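Lipase (Photobacterium sp. M37, PDB 2ORY) probably hydrolyses the ester bonds of triacylglycerols, as a cold-adapted alpha/beta-hydrolase lipase of the class 3 family. Local coordinates at residues V95-W100 with D236-A241; P299-Y304 with A308-V313. All blocks are in the same frame, centred on the assembly; numbering follows the deposited sequence.

Contact 1: V95-W100 with D236-A241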
# COMPACT_ATOMS: atom_id res chain seq x y z
N VAL A 95 -11.06 1.24 5.15
CA VAL A 95 -12.12 2.23 5.38
C VAL A 95 -12.12 2.88 6.75
O VAL A 95 -12.49 4.04 6.88
CB VAL A 95 -13.53 1.66 5.12
CG1 VAL A 95 -13.59 1.00 3.74
CG2 VAL A 95 -13.91 0.65 6.22
N SER A 96 -11.69 2.13 7.75
CA SER A 96 -11.67 2.61 9.13
C SER A 96 -10.42 3.40 9.45
O SER A 96 -9.74 3.13 10.44
CB SER A 96 -11.77 1.41 10.07
OG SER A 96 -12.98 0.71 9.83
N ILE A 97 -10.13 4.41 8.63
CA ILE A 97 -8.94 5.22 8.81
C ILE A 97 -8.64 5.71 10.24
O ILE A 97 -7.50 5.61 10.70
CB ILE A 97 -8.96 6.46 7.83
CG1 ILE A 97 -9.00 5.96 6.38
CG2 ILE A 97 -7.73 7.34 8.03
CD1 ILE A 97 -9.40 7.03 5.39
N SER A 98 -9.64 6.23 10.94
CA SER A 98 -9.41 6.77 12.28
C SER A 98 -8.88 5.71 13.25
O SER A 98 -8.10 6.01 14.14
CB SER A 98 -10.71 7.39 12.84
OG SER A 98 -10.47 8.08 14.05
N ASP A 99 -9.29 4.46 13.04
CA ASP A 99 -8.85 3.38 13.91
C ASP A 99 -7.45 2.86 13.60
O ASP A 99 -6.62 2.83 14.50
CB ASP A 99 -9.84 2.21 13.88
CG ASP A 99 -11.21 2.58 14.49
OD1 ASP A 99 -11.38 3.75 14.89
OD2 ASP A 99 -12.11 1.72 14.55
N TRP A 100 -7.18 2.43 12.36
CA TRP A 100 -5.86 1.90 12.04
C TRP A 100 -4.78 2.95 11.78
O TRP A 100 -3.59 2.66 11.91
CB TRP A 100 -5.92 0.92 10.86
CG TRP A 100 -6.31 1.51 9.55
CD1 TRP A 100 -7.56 1.56 9.01
CD2 TRP A 100 -5.45 2.20 8.62
NE1 TRP A 100 -7.54 2.23 7.82
CE2 TRP A 100 -6.26 2.64 7.55
CE3 TRP A 100 -4.07 2.50 8.59
CZ2 TRP A 100 -5.74 3.36 6.45
CZ3 TRP A 100 -3.56 3.21 7.50
CH2 TRP A 100 -4.40 3.63 6.45
N ASP A 236 -7.57 12.74 -0.07
CA ASP A 236 -7.45 11.54 0.75
C ASP A 236 -6.58 11.94 1.93
O ASP A 236 -5.44 12.37 1.74
CB ASP A 236 -6.79 10.42 -0.06
CG ASP A 236 -6.54 9.16 0.76
OD1 ASP A 236 -7.04 9.06 1.90
OD2 ASP A 236 -5.84 8.25 0.26
N ILE A 237 -7.10 11.80 3.15
CA ILE A 237 -6.33 12.18 4.34
C ILE A 237 -5.15 11.26 4.68
O ILE A 237 -4.16 11.71 5.24
CB ILE A 237 -7.22 12.28 5.62
CG1 ILE A 237 -7.84 10.93 5.92
CG2 ILE A 237 -8.30 13.35 5.46
CD1 ILE A 237 -8.69 10.92 7.16
N VAL A 238 -5.22 9.98 4.32
CA VAL A 238 -4.15 9.04 4.66
C VAL A 238 -2.72 9.46 4.35
O VAL A 238 -1.85 9.40 5.22
CB VAL A 238 -4.44 7.69 4.04
CG1 VAL A 238 -3.27 6.72 4.25
CG2 VAL A 238 -5.70 7.15 4.66
N PRO A 239 -2.45 9.88 3.11
CA PRO A 239 -1.09 10.31 2.76
C PRO A 239 -0.66 11.52 3.58
O PRO A 239 0.52 11.86 3.56
CB PRO A 239 -1.21 10.67 1.28
CG PRO A 239 -2.23 9.74 0.81
CD PRO A 239 -3.28 9.81 1.89
N TYR A 240 -1.60 12.17 4.27
CA TYR A 240 -1.25 13.35 5.07
C TYR A 240 -0.57 13.08 6.41
O TYR A 240 -0.25 14.01 7.14
CB TYR A 240 -2.49 14.23 5.33
CG TYR A 240 -2.94 15.07 4.15
CD1 TYR A 240 -3.59 14.48 3.06
CD2 TYR A 240 -2.76 16.46 4.14
CE1 TYR A 240 -4.04 15.24 1.99
CE2 TYR A 240 -3.22 17.24 3.06
CZ TYR A 240 -3.85 16.62 2.00
OH TYR A 240 -4.32 17.36 0.93
N ALA A 241 -0.39 11.80 6.74
CA ALA A 241 0.28 11.41 7.97
C ALA A 241 1.61 10.80 7.54
O ALA A 241 1.67 10.13 6.49
CB ALA A 241 -0.55 10.37 8.71
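Ile97 packs against Ile237 and Val238, and Trp100 also touches Val238. The tight part centres on Ile97. Its CG2 meets CD1 of Ile237 at 3.8 Å. Its CD1 lies 3.8 Å from CG2 of Val238, so both branches of Ile97 are used. With CG1 beside the backbone N and CG2 anti to it (chi1 -61°), the side chain spreads over both partners. Trp100 adds a lighter touch. The rim atom CH2 of its six-membered ring comes within 4.0 Å of CG1 of Val238, which lies at the ring edge, near the ring plane. The Trp100 side chain also touches Ser174, the serine of the probable nucleophile elbow. The solvent side is at Val95, Ser96 and Asp99, which are partly exposed and do not touch 236-241.

On the other segment, Asp236 forms an Asx turn. Its OD1 accepts from the backbone N of Val238 at 3.2 Å. The N-H comes from above the carboxylate plane, 63° out of it. Asp236 OD2 is hydrogen-bonded to residues of helix 304-319, Tyr316 among them, an arrangement consistent with the acid of a Ser-His-Asp triad. The link between the segments is wholly apolar, through four buried side chains. Its own turn and residues of helix 304-319 both bind the carboxylate. These hydrogen bonds probably hold it in a set orientation, beside an apolar contact.

Contact 2: P299-Y304 with A308-V313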
# COMPACT_ATOMS: atom_id res chain seq x y z
N PRO A 299 -20.38 15.79 -2.08
CA PRO A 299 -21.39 16.54 -1.31
C PRO A 299 -22.42 15.72 -0.53
O PRO A 299 -22.95 16.18 0.47
CB PRO A 299 -22.02 17.42 -2.37
CG PRO A 299 -21.98 16.53 -3.59
CD PRO A 299 -20.56 16.03 -3.53
N ILE A 300 -22.71 14.51 -0.99
CA ILE A 300 -23.68 13.67 -0.30
C ILE A 300 -23.14 13.15 1.04
O ILE A 300 -23.92 12.90 1.96
CB ILE A 300 -24.05 12.47 -1.18
CG1 ILE A 300 -24.71 12.94 -2.47
CG2 ILE A 300 -24.98 11.54 -0.45
CD1 ILE A 300 -25.02 11.80 -3.45
N LEU A 301 -21.83 13.00 1.16
CA LEU A 301 -21.22 12.45 2.37
C LEU A 301 -20.78 13.55 3.31
O LEU A 301 -19.64 14.01 3.24
CB LEU A 301 -20.03 11.56 1.98
CG LEU A 301 -20.28 10.61 0.79
CD1 LEU A 301 -19.05 9.77 0.53
CD2 LEU A 301 -21.48 9.70 1.08
N ILE A 302 -21.68 13.96 4.20
CA ILE A 302 -21.39 15.06 5.11
C ILE A 302 -20.64 14.74 6.38
O ILE A 302 -20.36 15.64 7.17
CB ILE A 302 -22.67 15.82 5.51
CG1 ILE A 302 -23.52 14.90 6.39
CG2 ILE A 302 -23.44 16.25 4.27
CD1 ILE A 302 -24.75 15.55 6.98
N GLU A 303 -20.34 13.46 6.61
CA GLU A 303 -19.58 13.10 7.81
C GLU A 303 -18.12 12.90 7.43
O GLU A 303 -17.81 12.14 6.52
CB GLU A 303 -20.13 11.82 8.45
CG GLU A 303 -21.56 11.94 8.90
CD GLU A 303 -22.09 10.64 9.44
OE1 GLU A 303 -21.69 10.27 10.57
OE2 GLU A 303 -22.91 9.99 8.74
N TYR A 304 -17.24 13.60 8.14
CA TYR A 304 -15.80 13.52 7.93
C TYR A 304 -15.30 12.08 7.67
O TYR A 304 -14.71 11.79 6.62
CB TYR A 304 -15.09 14.11 9.15
CG TYR A 304 -13.61 14.39 8.97
CD1 TYR A 304 -13.16 15.54 8.31
CD2 TYR A 304 -12.66 13.50 9.45
CE1 TYR A 304 -11.78 15.78 8.12
CE2 TYR A 304 -11.29 13.73 9.27
CZ TYR A 304 -10.86 14.87 8.61
OH TYR A 304 -9.51 15.05 8.44
N ALA A 308 -13.92 10.66 4.23
CA ALA A 308 -12.54 10.20 4.25
C ALA A 308 -12.42 8.78 3.69
O ALA A 308 -11.46 8.47 2.97
CB ALA A 308 -12.00 10.26 5.68
N ALA A 309 -13.38 7.92 4.03
CA ALA A 309 -13.35 6.55 3.53
C ALA A 309 -13.62 6.53 2.03
O ALA A 309 -13.09 5.68 1.30
CB ALA A 309 -14.40 5.68 4.25
N TYR A 310 -14.44 7.46 1.57
CA TYR A 310 -14.79 7.51 0.16
C TYR A 310 -13.58 7.93 -0.65
O TYR A 310 -13.24 7.29 -1.64
CB TYR A 310 -15.93 8.51 -0.07
CG TYR A 310 -16.31 8.67 -1.53
CD1 TYR A 310 -17.22 7.81 -2.12
CD2 TYR A 310 -15.73 9.67 -2.33
CE1 TYR A 310 -17.56 7.92 -3.47
CE2 TYR A 310 -16.06 9.80 -3.69
CZ TYR A 310 -16.98 8.91 -4.25
OH TYR A 310 -17.33 9.01 -5.59
N GLN A 311 -12.94 9.01 -0.21
CA GLN A 311 -11.78 9.53 -0.91
C GLN A 311 -10.63 8.54 -0.94
O GLN A 311 -9.90 8.47 -1.93
CB GLN A 311 -11.32 10.84 -0.27
CG GLN A 311 -12.32 11.99 -0.35
CD GLN A 311 -12.59 12.45 -1.77
OE1 GLN A 311 -11.75 12.32 -2.66
NE2 GLN A 311 -13.78 13.02 -2.00
N HIS A 312 -10.47 7.76 0.13
CA HIS A 312 -9.39 6.79 0.24
C HIS A 312 -9.58 5.54 -0.58
O HIS A 312 -8.63 5.02 -1.17
CB HIS A 312 -9.20 6.40 1.70
CG HIS A 312 -7.99 5.55 1.96
ND1 HIS A 312 -6.73 5.91 1.54
CD2 HIS A 312 -7.84 4.43 2.70
CE1 HIS A 312 -5.85 5.04 2.00
NE2 HIS A 312 -6.50 4.13 2.71
N VAL A 313 -10.82 5.06 -0.62
CA VAL A 313 -11.11 3.82 -1.32
C VAL A 313 -11.75 4.01 -2.66
O VAL A 313 -11.30 3.43 -3.65
CB VAL A 313 -12.00 2.91 -0.44
CG1 VAL A 313 -12.29 1.59 -1.14
CG2 VAL A 313 -11.29 2.66 0.86
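The Tyr310 ring meets the methyl CD1 of Leu301 obliquely, near the root of the ring. CD1 is 3.6 Å from CG of Tyr310 and closer still, at 3.4 Å, to its CB. The two side chains run at about a right angle. CG of Tyr310 lies anti to the backbone N (chi1 177°), which sets the root of the ring beside Leu301 CD1. Tyr310 OH is hydrogen-bonded to Glu318 OE2, further along the same helix. The Tyr304 side chain leaves its backbone pointing away from 308-313. Its ring meets that of Tyr254 with planes at about 55°, and its OH is hydrogen-bonded to Leu250 O.

The polar link is a backbone one. Ala308 N donates to Tyr304 O at 2.8 Å, with an N-H...O angle of 151°. It runs from the N-H of residue i+4 to the O of residue i, an alpha-helical bond of the first turn. The methyl CB of Ala308 rests 3.3 Å from the same oxygen.

Leu301 packs the incoming loop against the helix it leads into. The loop follows helix 265-278, and Glu303 takes the N-cap position of helix 304-319. Further along, His312 touches Ile97 and Trp100 of helix 97-102, and its backbone O accepts from His173, at the end of strand 166-173.

Overall arrangement
Contacts 1 and 2 lie in series along the chain, with centres about 12 Å apart. They meet at the probable catalytic triad. Contact 1 holds Asp236 and contact 2 holds His312, and Asp236 OD2 lies 2.8 Å from His312 ND1, a probable hydrogen bond. His312 NE2 in turn is hydrogen-bonded to Ser174 OG, on the elbow between strand 166-173 and helix 175-189. Packing also joins the two contacts. Val238 CG2 lies 3.4 Å from His312 CE1, and the methyl CD1 of Ile97 is 3.5 Å from the carbonyl oxygen Ala308 O. Helix 304-319 therefore borders both segments of contact 1 and carries the histidine to the acid and the serine.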